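Local coordinates for AvrA (Salmonella typhimurium, PDB 6BE0), which probably transfers acetyl groups from acetyl-CoA to serine and threonine residues of target proteins, as a YopJ-family effector that binds inositol hexakisphosphate, at residues A[37-40]-A[41-44]. Residues are numbered along the deposited sequence; the frame is centred on the assembly and turned at random.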
# COMPACT_ATOMS: atom_id res chain seq x y z
N GLU A 37 22.84 -6.96 -7.86
CA GLU A 37 23.05 -7.34 -9.26
C GLU A 37 22.02 -6.65 -10.16
O GLU A 37 21.53 -7.25 -11.11
CB GLU A 37 22.96 -8.86 -9.43
CG GLU A 37 23.25 -9.68 -8.18
CD GLU A 37 22.08 -9.71 -7.22
OE1 GLU A 37 21.54 -8.62 -6.90
OE2 GLU A 37 21.69 -10.81 -6.78
N LEU A 38 21.71 -5.39 -9.85
CA LEU A 38 20.75 -4.64 -10.65
C LEU A 38 21.26 -4.47 -12.07
O LEU A 38 22.27 -3.80 -12.30
CB LEU A 38 20.47 -3.27 -10.03
CG LEU A 38 19.59 -2.34 -10.88
CD1 LEU A 38 18.25 -2.98 -11.19
CD2 LEU A 38 19.39 -0.99 -10.21
N ASN A 39 20.56 -5.07 -13.03
CA ASN A 39 20.91 -4.92 -14.43
C ASN A 39 20.37 -3.60 -14.96
O ASN A 39 19.22 -3.52 -15.40
CB ASN A 39 20.37 -6.10 -15.25
CG ASN A 39 20.88 -6.09 -16.68
OD1 ASN A 39 21.68 -5.24 -17.07
ND2 ASN A 39 20.42 -7.06 -17.48
N THR A 40 21.20 -2.57 -14.90
CA THR A 40 20.79 -1.21 -15.25
C THR A 40 20.39 -1.10 -16.72
O THR A 40 19.45 -0.38 -17.06
CB THR A 40 21.91 -0.20 -14.97
OG1 THR A 40 23.02 -0.45 -15.84
CG2 THR A 40 22.37 -0.30 -13.52
N GLU A 41 21.12 -1.80 -17.58
CA GLU A 41 20.82 -1.81 -19.01
C GLU A 41 19.39 -2.28 -19.25
O GLU A 41 18.62 -1.63 -19.96
CB GLU A 41 21.80 -2.70 -19.76
CG GLU A 41 23.24 -2.19 -19.76
CD GLU A 41 24.16 -3.04 -20.62
OE1 GLU A 41 23.79 -4.19 -20.94
OE2 GLU A 41 25.25 -2.55 -20.99
N ALA A 42 19.04 -3.41 -18.65
CA ALA A 42 17.71 -3.99 -18.82
C ALA A 42 16.63 -3.09 -18.23
O ALA A 42 15.56 -2.93 -18.83
CB ALA A 42 17.66 -5.36 -18.17
N LEU A 43 16.90 -2.49 -17.08
CA LEU A 43 15.93 -1.62 -16.42
C LEU A 43 15.65 -0.38 -17.26
O LEU A 43 14.53 0.10 -17.31
CB LEU A 43 16.42 -1.21 -15.03
CG LEU A 43 15.50 -0.23 -14.28
CD1 LEU A 43 14.10 -0.81 -14.11
CD2 LEU A 43 16.09 0.13 -12.93
N THR A 44 16.69 0.13 -17.92
CA THR A 44 16.55 1.33 -18.73
C THR A 44 15.61 1.06 -19.91
O THR A 44 14.75 1.88 -20.23
CB THR A 44 17.91 1.82 -19.27
OG1 THR A 44 18.83 1.97 -18.17
CG2 THR A 44 17.75 3.16 -19.98
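Asn-39 folds its side chain over Ala-42 just as the chain turns into the first helix of the model. Traced outward, the side chain begins with Asn-39 CB, which lies 4.1 Å from the methyl CB of Ala-42, a loose apolar touch. With CG anti to the backbone N (chi1 -171°), the amide is carried alongside the opening turn. CG then comes closer to the same methyl, and at the tip the two branches part. Asn-39 ND2 rests 3.3 Å from Ala-42 CB. Asn-39 OD1 lies near the main chain, 3.5 Å from Glu-41 N, with Glu-41 CB also beside it. Asn-39 is the N-cap residue, immediately before helix 40-55.

Its main chain starts the helical ladder: Leu-43 N donates to Asn-39 O over 3.0 Å, fairly straight at 158°. One residue on, Thr-40 O is gripped twice. Thr-44 N reaches Thr-40 O at 2.9 Å. The hydroxyl Thr-44 OG1 donates to the same Thr-40 O at 2.7 Å, from the opposite face of the carbonyl plane. Thr-44 OG1 can fold back in this way because it stands beside its own backbone N (chi1 -53°), giving a side-chain hydrogen bond to the carbonyl four residues back, as helical serines and threonines often make.

On the apolar side, Leu-38 and Leu-43 cross at a slant, methyl to methyl, with Leu-38 CD1 4.2 Å from Leu-43 CD2. Both leucines also pack on Met-71 of helix 65-82, and Leu-43, buried, reaches Tyr-296, Leu-299 and Leu-300 of helix 287-300, so the start of helix 40-55 is seated against both of these helices.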